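Local coordinates for protein adenylation domain (Streptomyces sp., PDB 5N9W) that is an adenylation domain of the AMP-binding enzyme family, built from a large N-terminal portion and a smaller C-terminal domain, at residues R244-R249 and I273-L278. Residues are numbered along the deposited sequence; the frame is centred on the assembly and turned at random.
Sequences RVVRDR and IDLPEL
Leu-275 reaches the last turn of a neighbouring helix through a single methyl group: its CD2 lies 3.5 Å from CB of Arg-247 and 3.9 Å from CG1 of Val-246, so one branch touches two successive helical residues. The same Val-246 methyl is also met by Leu-278, whose CD1 stands 4.2 Å from CG1 of Val-246. With CG1 anti to its backbone N (chi1 172°), Val-246 presents that branch to both leucines, which slant across it.

Ile-273 lies against the preceding turn, where its partners are polar atoms. Its CD1 packs 4.0 Å from the backbone N of Arg-244, while its CG1 meets the guanidinium of Arg-247 obliquely, 4.0 Å from NH2. The Arg-247 chain owes this position to bends at chi2 and chi3, which fold it back along its own helix.

On the solvent side the guanidinium of Arg-247 has two polar partners. NH1 of Arg-247 donates to OD1 of Asp-248 at 3.0 Å in a nearly straight bond (166°), a salt bridge lying in the guanidinium plane but meeting the carboxylate from above its own plane. A water at the guanidinium edge accepts from NE of Arg-247 and from the backbone N of Asp-274, linking helix and loop indirectly. Arg-244 directs its charge elsewhere, to a salt bridge with Glu-271.

Further out, a type I turn spans Leu-275 to Leu-278, closed by the bond from Leu-278 N to Leu-275 O, and Trp-296 of helix 290-300 touches both leucines. Ile-251 joins Val-246 and Leu-278. The contact thus illustrates how an alpha/beta fold packs its periphery: the end of helix 239-248, which leads into strand 253-256, rests against the loop that closes the beta-alpha-beta crossover 253-256, 258-271, 280-283, between its helix and its second, parallel strand.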
ATOM      1  N   ARG A 244     -21.224   1.697  -6.480  1.00 28.91           N
ATOM      2  CA  ARG A 244     -22.255   0.773  -6.942  1.00 29.81           C
ATOM      3  C   ARG A 244     -21.902  -0.716  -6.748  1.00 30.18           C
ATOM      4  O   ARG A 244     -22.727  -1.486  -6.289  1.00 33.01           O
ATOM      5  CB  ARG A 244     -22.545   1.029  -8.415  1.00 30.50           C
ATOM      6  CG  ARG A 244     -23.944   1.466  -8.733  1.00 34.69           C
ATOM      7  CD  ARG A 244     -24.098   2.963  -8.664  1.00 34.04           C
ATOM      8  NE  ARG A 244     -24.332   3.570  -9.972  1.00 34.54           N
ATOM      9  CZ  ARG A 244     -24.953   4.734 -10.139  1.00 35.46           C
ATOM     10  NH1 ARG A 244     -25.413   5.387  -9.082  1.00 32.73           N
ATOM     11  NH2 ARG A 244     -25.126   5.241 -11.350  1.00 33.49           N
ATOM     12  N   VAL A 245     -20.688  -1.131  -7.095  1.00 29.16           N
ATOM     13  CA  VAL A 245     -20.334  -2.539  -6.939  1.00 27.13           C
ATOM     14  C   VAL A 245     -19.971  -2.897  -5.502  1.00 26.85           C
ATOM     15  O   VAL A 245     -20.047  -4.055  -5.124  1.00 28.68           O
ATOM     16  CB  VAL A 245     -19.180  -2.987  -7.905  1.00 30.12           C
ATOM     17  CG1 VAL A 245     -18.787  -1.890  -8.840  1.00 26.65           C
ATOM     18  CG2 VAL A 245     -17.958  -3.560  -7.149  1.00 26.70           C
ATOM     19  N   VAL A 246     -19.580  -1.935  -4.680  1.00 26.84           N
ATOM     20  CA  VAL A 246     -19.333  -2.273  -3.275  1.00 28.21           C
ATOM     21  C   VAL A 246     -20.656  -2.697  -2.614  1.00 26.31           C
ATOM     22  O   VAL A 246     -20.688  -3.663  -1.846  1.00 25.98           O
ATOM     23  CB  VAL A 246     -18.682  -1.120  -2.499  1.00 25.98           C
ATOM     24  CG1 VAL A 246     -18.626  -1.429  -1.017  1.00 25.46           C
ATOM     25  CG2 VAL A 246     -17.282  -0.900  -3.024  1.00 27.31           C
ATOM     26  N   ARG A 247     -21.753  -2.010  -2.931  1.00 26.03           N
ATOM     27  CA  ARG A 247     -23.039  -2.490  -2.443  1.00 28.12           C
ATOM     28  C   ARG A 247     -23.453  -3.729  -3.238  1.00 28.78           C
ATOM     29  O   ARG A 247     -23.794  -4.741  -2.642  1.00 28.90           O
ATOM     30  CB  ARG A 247     -24.141  -1.416  -2.491  1.00 28.04           C
ATOM     31  CG  ARG A 247     -24.840  -1.257  -3.817  1.00 33.53           C
ATOM     32  CD  ARG A 247     -26.339  -1.169  -3.724  1.00 28.25           C
ATOM     33  NE  ARG A 247     -26.795   0.172  -4.058  1.00 29.56           N
ATOM     34  CZ  ARG A 247     -26.816   0.697  -5.286  1.00 32.61           C
ATOM     35  NH1 ARG A 247     -26.409   0.013  -6.349  1.00 29.35           N
ATOM     36  NH2 ARG A 247     -27.246   1.936  -5.452  1.00 36.72           N
ATOM     37  N   ASP A 248     -23.363  -3.675  -4.564  1.00 27.37           N
ATOM     38  CA  ASP A 248     -23.963  -4.707  -5.408  1.00 29.48           C
ATOM     39  C   ASP A 248     -23.277  -6.064  -5.276  1.00 28.33           C
ATOM     40  O   ASP A 248     -23.857  -7.094  -5.586  1.00 30.98           O
ATOM     41  CB  ASP A 248     -23.955  -4.271  -6.876  1.00 27.87           C
ATOM     42  CG  ASP A 248     -25.007  -3.215  -7.181  1.00 29.85           C
ATOM     43  OD1 ASP A 248     -25.809  -2.899  -6.285  1.00 29.14           O
ATOM     44  OD2 ASP A 248     -25.054  -2.720  -8.327  1.00 37.56           O
ATOM     45  N   ARG A 249     -22.038  -6.063  -4.817  1.00 29.11           N
ATOM     46  CA  ARG A 249     -21.280  -7.291  -4.671  1.00 26.59           C
ATOM     47  C   ARG A 249     -21.235  -7.673  -3.212  1.00 24.08           C
ATOM     48  O   ARG A 249     -20.605  -8.651  -2.842  1.00 25.19           O
ATOM     49  CB  ARG A 249     -19.866  -7.126  -5.218  1.00 28.01           C
ATOM     50  CG  ARG A 249     -19.786  -6.925  -6.721  1.00 30.19           C
ATOM     51  CD  ARG A 249     -19.956  -8.256  -7.459  1.00 40.24           C
ATOM     52  NE  ARG A 249     -20.351  -8.073  -8.855  1.00 47.93           N
ATOM     53  CZ  ARG A 249     -21.608  -8.122  -9.299  1.00 45.53           C
ATOM     54  NH1 ARG A 249     -22.619  -8.356  -8.464  1.00 43.34           N
ATOM     55  NH2 ARG A 249     -21.859  -7.944 -10.589  1.00 50.06           N
ATOM     56  N   ILE A 273     -26.233   5.950  -1.539  1.00 36.80           N
ATOM     57  CA  ILE A 273     -25.881   4.551  -1.457  1.00 29.52           C
ATOM     58  C   ILE A 273     -25.727   4.121  -0.008  1.00 30.77           C
ATOM     59  O   ILE A 273     -25.155   4.839   0.800  1.00 33.65           O
ATOM     60  CB  ILE A 273     -24.587   4.282  -2.213  1.00 29.37           C
ATOM     61  CG1 ILE A 273     -24.764   4.585  -3.704  1.00 32.51           C
ATOM     62  CG2 ILE A 273     -24.149   2.867  -2.000  1.00 30.29           C
ATOM     63  CD1 ILE A 273     -23.560   4.263  -4.532  1.00 29.12           C
ATOM     64  N   ASP A 274     -26.282   2.967   0.328  1.00 30.97           N
ATOM     65  CA  ASP A 274     -26.108   2.405   1.651  1.00 31.09           C
ATOM     66  C   ASP A 274     -25.356   1.097   1.532  1.00 29.20           C
ATOM     67  O   ASP A 274     -25.528   0.382   0.563  1.00 28.43           O
ATOM     68  CB  ASP A 274     -27.456   2.192   2.317  1.00 33.45           C
ATOM     69  CG  ASP A 274     -27.334   1.822   3.766  1.00 37.25           C
ATOM     70  OD1 ASP A 274     -26.428   2.335   4.464  1.00 39.93           O
ATOM     71  OD2 ASP A 274     -28.164   1.011   4.210  1.00 49.57           O
ATOM     72  N   LEU A 275     -24.512   0.785   2.507  1.00 28.84           N
ATOM     73  CA  LEU A 275     -23.705  -0.425   2.428  1.00 32.82           C
ATOM     74  C   LEU A 275     -23.858  -1.339   3.647  1.00 27.55           C
ATOM     75  O   LEU A 275     -22.921  -1.506   4.414  1.00 31.51           O
ATOM     76  CB  LEU A 275     -22.233  -0.048   2.228  1.00 27.23           C
ATOM     77  CG  LEU A 275     -21.947   0.939   1.093  1.00 27.02           C
ATOM     78  CD1 LEU A 275     -20.591   1.604   1.245  1.00 27.40           C
ATOM     79  CD2 LEU A 275     -22.050   0.296  -0.261  1.00 26.83           C
ATOM     80  N   PRO A 276     -25.041  -1.944   3.824  1.00 28.62           N
ATOM     81  CA  PRO A 276     -25.336  -2.773   4.997  1.00 29.59           C
ATOM     82  C   PRO A 276     -24.372  -3.946   5.211  1.00 30.02           C
ATOM     83  O   PRO A 276     -24.204  -4.363   6.350  1.00 31.07           O
ATOM     84  CB  PRO A 276     -26.750  -3.291   4.706  1.00 30.94           C
ATOM     85  CG  PRO A 276     -26.942  -3.110   3.241  1.00 27.77           C
ATOM     86  CD  PRO A 276     -26.206  -1.857   2.931  1.00 32.09           C
ATOM     87  N   GLU A 277     -23.754  -4.448   4.143  1.00 29.32           N
ATOM     88  CA  GLU A 277     -22.850  -5.596   4.219  1.00 29.92           C
ATOM     89  C   GLU A 277     -21.434  -5.282   4.704  1.00 28.55           C
ATOM     90  O   GLU A 277     -20.691  -6.172   5.111  1.00 28.75           O
ATOM     91  CB  GLU A 277     -22.749  -6.262   2.848  1.00 33.28           C
ATOM     92  CG  GLU A 277     -24.003  -7.010   2.433  1.00 35.91           C
ATOM     93  CD  GLU A 277     -24.431  -8.024   3.478  1.00 39.37           C
ATOM     94  OE1 GLU A 277     -25.553  -7.883   4.011  1.00 53.37           O
ATOM     95  OE2 GLU A 277     -23.651  -8.960   3.775  1.00 39.83           O
ATOM     96  N   LEU A 278     -21.055  -4.017   4.639  1.00 28.77           N
ATOM     97  CA  LEU A 278     -19.665  -3.612   4.887  1.00 25.76           C
ATOM     98  C   LEU A 278     -19.278  -3.767   6.355  1.00 23.31           C
ATOM     99  O   LEU A 278     -19.905  -3.187   7.224  1.00 22.55           O
ATOM    100  CB  LEU A 278     -19.455  -2.167   4.433  1.00 25.84           C
ATOM    101  CG  LEU A 278     -18.025  -1.796   4.053  1.00 26.41           C
ATOM    102  CD1 LEU A 278     -17.585  -2.617   2.843  1.00 26.04           C
ATOM    103  CD2 LEU A 278     -17.902  -0.305   3.767  1.00 27.17           C
TER
HETATM  104  O   HOH W   1     -28.312   2.120  -2.092  1.00 24.89           O